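Local coordinates for Slr1951 protein (PDB 3HX1) that is of uncharacterised function but carries a forkhead-associated (FHA) domain, a fold that in relatives recognises phosphothreonine peptides, and so probably takes part in phosphorylation-dependent binding, at residues 9-15 with 111-117; 67-72 with 91-96. All blocks are in the same frame, centred on the assembly; numbering follows the deposited sequence.

The two contacts lie in the two sheets of the FHA beta sandwich, their centres about 16 Å apart. Contact 1 pairs the strands nearest the modelled chain ends, 11-18 and 109-115, side by side within the six-stranded antiparallel sheet. Contact 2 joins 68-72 to 93-95, the outermost strand of the mixed sheet, and both its segments fall in sequence between those of contact 1. The sheets meet where the contacts touch: Tyr112 CB lies 3.3 Å from Ile96 CG2, and the ring of His12 packs edge-to-face with that of Tyr68. Pairing the first strand with the last brings the two ends of the modelled chain together, while these touches tie that sheet to the other.

Contact 1 (9-15 with 111-117); sequences LQEHILI and RYEYRRR
Glu11 to Ile15 pair with Arg111 to Arg115 as antiparallel strands, 4.8 Å apart at closest approach, joining the first and last strands of the FHA beta sandwich. Ile13 and Glu113 form a hydrogen-bonded pair at the middle, and Ile15 with Arg111 repeats it. On the face carrying His12, Leu14, Tyr112 and Tyr114, the aromatic rings cluster. Tyr112 OH meets His12 ND1 at the imidazole edge in a hydrogen bond modelled very short, the ring planes 29° apart. The Tyr114 ring lies nearly parallel to the imidazole but slides off it, with little overlap; Gln10 CB sits over the phenol face, 3.4 Å from the centroid of the Tyr114 ring, a CH-pi contact. The other face mixes isoleucines with a salt-bridge network. Arg111 and Arg115 both bridge to Glu113, while Arg115 NH1 also forms a salt bridge to Glu24 on strand 21-27, beyond strand 11-18. With its CG anti to the backbone N (chi1 -164°) and a bend at chi3, Arg115 lays one guanidinium face over Ile13 CG1. The two carboxylate oxygens divide the work: Arg115 NH2 approaches Glu113 OE1 from above the carboxylate plane, and Arg111 NH1 takes the anti lone pair of Glu113 OE2 at 2.7 Å.

Contact 2 (67-72 with 91-96); sequences AYRIID and VQEHII
Arg69 and Glu93 hold the outer face of this antiparallel pair, in which strand 93-95 forms the edge of the mixed sheet of the FHA sandwich and runs beside 68-72. Arg69 lies opposite Ile95 as a non-hydrogen-bonded pair. Arg69 leaves its backbone with CG trans to N (chi1 163°); the chain then kinks at chi3 and carries the guanidinium over to the other strand. There Arg69 NH1 makes a salt bridge of 2.5 Å to Glu93 OE1, with the guanidinium and carboxylate planes nearly perpendicular, 82° apart. Ile95 supplies the greasy side of the same group: its CG1 lies at the guanidinium edge, and Ile95 CD1 is 3.4 Å from Arg69 NH2. Replacing Arg69 with an alanine would probably leave the Glu93 carboxylate without its cationic mate and Ile95 CG1 and CD1 without the guanidinium they lie against.

On the opposite face Ile70, with Ile96 just past the end of strand 93-95, is buried between the two sheets. Ile70 CG2 is 3.8 Å from Ile96 CG1, and Ile96 CD1 rests against the CB and CG2 of Ile70. Leu56 touches both isoleucines from the next strand, and Tyr112 of the facing sheet covers Ile96. The backbone fixes this register: Ile70 N donates to His94 O at 2.9 Å and 167°, Asp72 N to Gln92 O, and Ile96 N to Tyr68 O, 3.0 Å away. His94, on the same face as Ile70, sets its CB 4.0 Å from Ile70 CG2 and sends NE2 to Asp100.

The chemistry thus differs by face: backbone hydrogen bonds hold the edge strand, probably reinforced by an ion pair flanked by aliphatic carbon on the exposed face and by apolar packing on the buried one.

Contact 1 (9-15 with 111-117)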
loop_
_atom_site.group_PDB
_atom_site.type_symbol
_atom_site.label_atom_id
_atom_site.label_comp_id
_atom_site.label_asym_id
_atom_site.label_seq_id
_atom_site.Cartn_x
_atom_site.Cartn_y
_atom_site.Cartn_z
ATOM N N LEU A 9 13.919 -18.757 -0.509
ATOM C CA LEU A 9 12.587 -18.501 0.114
ATOM C C LEU A 9 12.159 -17.065 -0.135
ATOM O O LEU A 9 12.330 -16.206 0.725
ATOM C CB LEU A 9 12.652 -18.757 1.620
ATOM C CG LEU A 9 13.119 -20.155 2.032
ATOM C CD1 LEU A 9 13.174 -20.246 3.555
ATOM C CD2 LEU A 9 12.172 -21.206 1.451
ATOM N N GLN A 10 11.606 -16.812 -1.316
ATOM C CA GLN A 10 11.160 -15.475 -1.690
ATOM C C GLN A 10 10.318 -14.808 -0.597
ATOM O O GLN A 10 9.463 -15.452 0.017
ATOM C CB GLN A 10 10.352 -15.545 -2.983
ATOM C CG GLN A 10 11.083 -16.181 -4.147
ATOM C CD GLN A 10 10.137 -16.567 -5.268
ATOM O OE1 GLN A 10 9.249 -17.403 -5.083
ATOM N NE2 GLN A 10 10.319 -15.959 -6.438
ATOM N N GLU A 11 10.565 -13.521 -0.358
ATOM C CA GLU A 11 9.820 -12.774 0.654
ATOM C C GLU A 11 9.093 -11.563 0.069
ATOM O O GLU A 11 9.513 -11.004 -0.948
ATOM C CB GLU A 11 10.756 -12.336 1.790
ATOM C CG GLU A 11 12.121 -11.811 1.340
ATOM C CD GLU A 11 13.016 -11.423 2.515
ATOM O OE1 GLU A 11 12.733 -11.861 3.652
ATOM O OE2 GLU A 11 14.007 -10.690 2.303
ATOM N N HIS A 12 7.996 -11.178 0.721
ATOM C CA HIS A 12 7.166 -10.052 0.295
ATOM C C HIS A 12 7.746 -8.736 0.783
ATOM O O HIS A 12 7.764 -8.473 1.989
ATOM C CB HIS A 12 5.748 -10.220 0.842
ATOM C CG HIS A 12 5.094 -11.501 0.423
ATOM N ND1 HIS A 12 4.722 -11.752 -0.877
ATOM C CD2 HIS A 12 4.784 -12.616 1.128
ATOM C CE1 HIS A 12 4.208 -12.969 -0.960
ATOM N NE2 HIS A 12 4.234 -13.513 0.240
ATOM N N ILE A 13 8.210 -7.911 -0.156
ATOM C CA ILE A 13 8.810 -6.624 0.178
ATOM C C ILE A 13 8.033 -5.448 -0.387
ATOM O O ILE A 13 7.670 -5.431 -1.564
ATOM C CB ILE A 13 10.259 -6.523 -0.344
ATOM C CG1 ILE A 13 11.135 -7.599 0.303
ATOM C CG2 ILE A 13 10.823 -5.147 -0.044
ATOM C CD1 ILE A 13 11.137 -7.567 1.815
ATOM N N LEU A 14 7.802 -4.452 0.460
ATOM C CA LEU A 14 7.075 -3.260 0.060
ATOM C C LEU A 14 8.010 -2.047 0.075
ATOM O O LEU A 14 8.471 -1.636 1.147
ATOM C CB LEU A 14 5.910 -3.027 1.029
ATOM C CG LEU A 14 4.657 -2.359 0.466
ATOM C CD1 LEU A 14 4.119 -3.204 -0.685
ATOM C CD2 LEU A 14 3.606 -2.209 1.554
ATOM N N ILE A 15 8.303 -1.486 -1.102
ATOM C CA ILE A 15 9.156 -0.303 -1.177
ATOM C C ILE A 15 8.258 0.933 -1.086
ATOM O O ILE A 15 7.496 1.243 -2.008
ATOM C CB ILE A 15 9.962 -0.240 -2.495
ATOM C CG1 ILE A 15 10.838 -1.484 -2.636
ATOM C CG2 ILE A 15 10.836 1.017 -2.522
ATOM C CD1 ILE A 15 10.107 -2.670 -3.205
ATOM N N ARG A 111 5.827 0.213 -4.112
ATOM C CA ARG A 111 6.146 -0.790 -5.106
ATOM C C ARG A 111 6.191 -2.108 -4.373
ATOM O O ARG A 111 6.573 -2.158 -3.204
ATOM C CB ARG A 111 7.505 -0.524 -5.752
ATOM C CG ARG A 111 7.516 0.618 -6.749
ATOM C CD ARG A 111 8.675 0.476 -7.729
ATOM N NE ARG A 111 8.614 -0.785 -8.469
ATOM C CZ ARG A 111 9.480 -1.784 -8.319
ATOM N NH1 ARG A 111 10.481 -1.673 -7.454
ATOM N NH2 ARG A 111 9.346 -2.897 -9.033
ATOM N N TYR A 112 5.788 -3.173 -5.053
ATOM C CA TYR A 112 5.813 -4.496 -4.452
ATOM C C TYR A 112 6.826 -5.369 -5.162
ATOM O O TYR A 112 7.052 -5.220 -6.364
ATOM C CB TYR A 112 4.433 -5.155 -4.512
ATOM C CG TYR A 112 4.451 -6.613 -4.099
ATOM C CD1 TYR A 112 4.576 -7.617 -5.054
ATOM C CD2 TYR A 112 4.356 -6.990 -2.753
ATOM C CE1 TYR A 112 4.600 -8.963 -4.700
ATOM C CE2 TYR A 112 4.386 -8.345 -2.384
ATOM C CZ TYR A 112 4.503 -9.323 -3.372
ATOM O OH TYR A 112 4.488 -10.663 -3.055
ATOM N N GLU A 113 7.445 -6.273 -4.412
ATOM C CA GLU A 113 8.435 -7.174 -4.986
ATOM C C GLU A 113 8.455 -8.510 -4.266
ATOM O O GLU A 113 8.313 -8.574 -3.048
ATOM C CB GLU A 113 9.830 -6.542 -4.933
ATOM C CG GLU A 113 10.146 -5.630 -6.109
ATOM C CD GLU A 113 11.537 -5.031 -6.023
ATOM O OE1 GLU A 113 12.490 -5.782 -5.736
ATOM O OE2 GLU A 113 11.678 -3.812 -6.253
ATOM N N TYR A 114 8.603 -9.584 -5.030
ATOM C CA TYR A 114 8.673 -10.915 -4.454
ATOM C C TYR A 114 10.123 -11.328 -4.628
ATOM O O TYR A 114 10.484 -12.018 -5.578
ATOM C CB TYR A 114 7.741 -11.874 -5.190
ATOM C CG TYR A 114 7.491 -13.148 -4.415
ATOM C CD1 TYR A 114 7.324 -13.115 -3.027
ATOM C CD2 TYR A 114 7.417 -14.380 -5.058
ATOM C CE1 TYR A 114 7.099 -14.269 -2.306
ATOM C CE2 TYR A 114 7.187 -15.544 -4.343
ATOM C CZ TYR A 114 7.033 -15.480 -2.967
ATOM O OH TYR A 114 6.851 -16.633 -2.244
ATOM N N ARG A 115 10.942 -10.868 -3.691
ATOM C CA ARG A 115 12.383 -11.095 -3.684
ATOM C C ARG A 115 12.808 -12.467 -3.172
ATOM O O ARG A 115 12.200 -13.008 -2.249
ATOM C CB ARG A 115 13.038 -10.003 -2.844
ATOM C CG ARG A 115 14.517 -9.850 -3.026
ATOM C CD ARG A 115 14.932 -8.581 -2.332
ATOM N NE ARG A 115 14.150 -7.443 -2.814
ATOM C CZ ARG A 115 14.046 -6.283 -2.177
ATOM N NH1 ARG A 115 14.669 -6.104 -1.017
ATOM N NH2 ARG A 115 13.342 -5.294 -2.708
ATOM N N ARG A 116 13.884 -12.993 -3.759
ATOM C CA ARG A 116 14.420 -14.308 -3.428
ATOM C C ARG A 116 15.471 -14.359 -2.317
ATOM O O ARG A 116 15.282 -15.075 -1.337
ATOM C CB ARG A 116 14.978 -14.951 -4.702
ATOM C CG ARG A 116 15.593 -16.325 -4.511
ATOM C CD ARG A 116 15.709 -17.084 -5.830
ATOM N NE ARG A 116 14.398 -17.388 -6.404
ATOM C CZ ARG A 116 14.140 -18.449 -7.163
ATOM N NH1 ARG A 116 15.105 -19.316 -7.444
ATOM N NH2 ARG A 116 12.917 -18.649 -7.638
ATOM N N ARG A 117 16.571 -13.624 -2.478
ATOM C CA ARG A 117 17.676 -13.579 -1.500
ATOM C C ARG A 117 18.478 -14.881 -1.382
ATOM O O ARG A 117 19.710 -14.791 -1.182
ATOM C CB ARG A 117 17.166 -13.162 -0.108
ATOM C CG ARG A 117 16.696 -14.299 0.791
ATOM C CD ARG A 117 15.637 -13.800 1.762
ATOM N NE ARG A 117 15.013 -14.884 2.515
ATOM C CZ ARG A 117 15.321 -15.202 3.767
ATOM N NH1 ARG A 117 16.250 -14.520 4.425
ATOM N NH2 ARG A 117 14.697 -16.204 4.364
#

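Contact 2 (67-72 with 91-96)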
loop_
_atom_site.group_PDB
_atom_site.type_symbol
_atom_site.label_atom_id
_atom_site.label_comp_id
_atom_site.label_asym_id
_atom_site.label_seq_id
_atom_site.Cartn_x
_atom_site.Cartn_y
_atom_site.Cartn_z
ATOM N N ALA A 67 -0.164 -14.043 -3.087
ATOM C CA ALA A 67 0.187 -12.760 -2.499
ATOM C C ALA A 67 -0.928 -12.006 -1.792
ATOM O O ALA A 67 -1.918 -12.581 -1.344
ATOM C CB ALA A 67 0.811 -11.862 -3.562
ATOM N N TYR A 68 -0.729 -10.695 -1.702
ATOM C CA TYR A 68 -1.645 -9.777 -1.036
ATOM C C TYR A 68 -2.573 -9.061 -1.999
ATOM O O TYR A 68 -2.219 -8.803 -3.146
ATOM C CB TYR A 68 -0.844 -8.707 -0.281
ATOM C CG TYR A 68 -0.121 -9.196 0.947
ATOM C CD1 TYR A 68 -0.696 -9.071 2.210
ATOM C CD2 TYR A 68 1.118 -9.811 0.844
ATOM C CE1 TYR A 68 -0.062 -9.546 3.334
ATOM C CE2 TYR A 68 1.764 -10.297 1.970
ATOM C CZ TYR A 68 1.168 -10.158 3.211
ATOM O OH TYR A 68 1.816 -10.630 4.329
ATOM N N ARG A 69 -3.760 -8.729 -1.511
ATOM C CA ARG A 69 -4.735 -7.993 -2.292
ATOM C C ARG A 69 -4.872 -6.669 -1.559
ATOM O O ARG A 69 -4.869 -6.643 -0.323
ATOM C CB ARG A 69 -6.072 -8.729 -2.297
ATOM C CG ARG A 69 -7.249 -7.871 -2.719
ATOM C CD ARG A 69 -8.516 -8.698 -2.923
ATOM N NE ARG A 69 -8.425 -9.524 -4.124
ATOM C CZ ARG A 69 -9.473 -10.003 -4.788
ATOM N NH1 ARG A 69 -10.706 -9.744 -4.372
ATOM N NH2 ARG A 69 -9.287 -10.735 -5.880
ATOM N N ILE A 70 -4.969 -5.571 -2.303
ATOM C CA ILE A 70 -5.104 -4.256 -1.683
ATOM C C ILE A 70 -6.480 -3.675 -1.998
ATOM O O ILE A 70 -6.898 -3.634 -3.148
ATOM C CB ILE A 70 -4.003 -3.268 -2.172
ATOM C CG1 ILE A 70 -4.275 -1.876 -1.590
ATOM C CG2 ILE A 70 -3.965 -3.221 -3.704
ATOM C CD1 ILE A 70 -3.216 -0.838 -1.882
ATOM N N ILE A 71 -7.186 -3.236 -0.964
ATOM C CA ILE A 71 -8.509 -2.675 -1.130
ATOM C C ILE A 71 -8.451 -1.216 -0.708
ATOM O O ILE A 71 -7.782 -0.881 0.260
ATOM C CB ILE A 71 -9.534 -3.434 -0.251
ATOM C CG1 ILE A 71 -9.601 -4.904 -0.675
ATOM C CG2 ILE A 71 -10.908 -2.812 -0.376
ATOM C CD1 ILE A 71 -8.726 -5.824 0.124
ATOM N N ASP A 72 -9.141 -0.346 -1.439
ATOM C CA ASP A 72 -9.150 1.070 -1.111
ATOM C C ASP A 72 -10.103 1.331 0.043
ATOM O O ASP A 72 -11.124 0.654 0.175
ATOM C CB ASP A 72 -9.571 1.901 -2.331
ATOM C CG ASP A 72 -9.624 3.397 -2.036
ATOM O OD1 ASP A 72 -8.582 3.991 -1.671
ATOM O OD2 ASP A 72 -10.718 3.983 -2.172
ATOM N N VAL A 91 -8.324 2.093 -9.085
ATOM C CA VAL A 91 -8.882 0.768 -8.830
ATOM C C VAL A 91 -9.414 0.673 -7.398
ATOM O O VAL A 91 -9.003 1.439 -6.523
ATOM C CB VAL A 91 -7.822 -0.327 -9.014
ATOM C CG1 VAL A 91 -7.363 -0.366 -10.456
ATOM C CG2 VAL A 91 -6.647 -0.065 -8.081
ATOM N N GLN A 92 -10.327 -0.267 -7.164
ATOM C CA GLN A 92 -10.900 -0.461 -5.842
ATOM C C GLN A 92 -10.027 -1.441 -5.092
ATOM O O GLN A 92 -9.583 -1.176 -3.978
ATOM C CB GLN A 92 -12.311 -1.029 -5.958
ATOM C CG GLN A 92 -13.257 -0.130 -6.689
ATOM C CD GLN A 92 -13.257 1.246 -6.101
ATOM O OE1 GLN A 92 -13.494 1.416 -4.904
ATOM N NE2 GLN A 92 -12.985 2.247 -6.933
ATOM N N GLU A 93 -9.806 -2.587 -5.720
ATOM C CA GLU A 93 -8.968 -3.633 -5.164
ATOM C C GLU A 93 -8.101 -4.187 -6.276
ATOM O O GLU A 93 -8.446 -4.092 -7.452
ATOM C CB GLU A 93 -9.814 -4.734 -4.519
ATOM C CG GLU A 93 -10.959 -5.265 -5.350
ATOM C CD GLU A 93 -11.830 -6.232 -4.563
ATOM O OE1 GLU A 93 -11.328 -7.316 -4.192
ATOM O OE2 GLU A 93 -13.014 -5.905 -4.307
ATOM N N HIS A 94 -6.973 -4.773 -5.906
ATOM C CA HIS A 94 -6.040 -5.282 -6.895
ATOM C C HIS A 94 -5.149 -6.340 -6.265
ATOM O O HIS A 94 -4.636 -6.145 -5.159
ATOM C CB HIS A 94 -5.191 -4.108 -7.392
ATOM C CG HIS A 94 -4.136 -4.476 -8.389
ATOM N ND1 HIS A 94 -4.392 -4.587 -9.742
ATOM C CD2 HIS A 94 -2.808 -4.693 -8.240
ATOM C CE1 HIS A 94 -3.265 -4.851 -10.379
ATOM N NE2 HIS A 94 -2.288 -4.919 -9.491
ATOM N N ILE A 95 -4.986 -7.466 -6.950
ATOM C CA ILE A 95 -4.111 -8.514 -6.441
ATOM C C ILE A 95 -2.716 -8.078 -6.855
ATOM O O ILE A 95 -2.351 -8.142 -8.034
ATOM C CB ILE A 95 -4.454 -9.893 -7.041
ATOM C CG1 ILE A 95 -5.854 -10.312 -6.565
ATOM C CG2 ILE A 95 -3.404 -10.928 -6.616
ATOM C CD1 ILE A 95 -6.218 -11.750 -6.880
ATOM N N ILE A 96 -1.950 -7.612 -5.872
ATOM C CA ILE A 96 -0.607 -7.101 -6.096
ATOM C C ILE A 96 0.395 -8.078 -6.690
ATOM O O ILE A 96 0.739 -9.096 -6.083
ATOM C CB ILE A 96 -0.023 -6.538 -4.803
ATOM C CG1 ILE A 96 -1.076 -5.687 -4.096
ATOM C CG2 ILE A 96 1.202 -5.692 -5.116
ATOM C CD1 ILE A 96 -0.609 -5.084 -2.795
#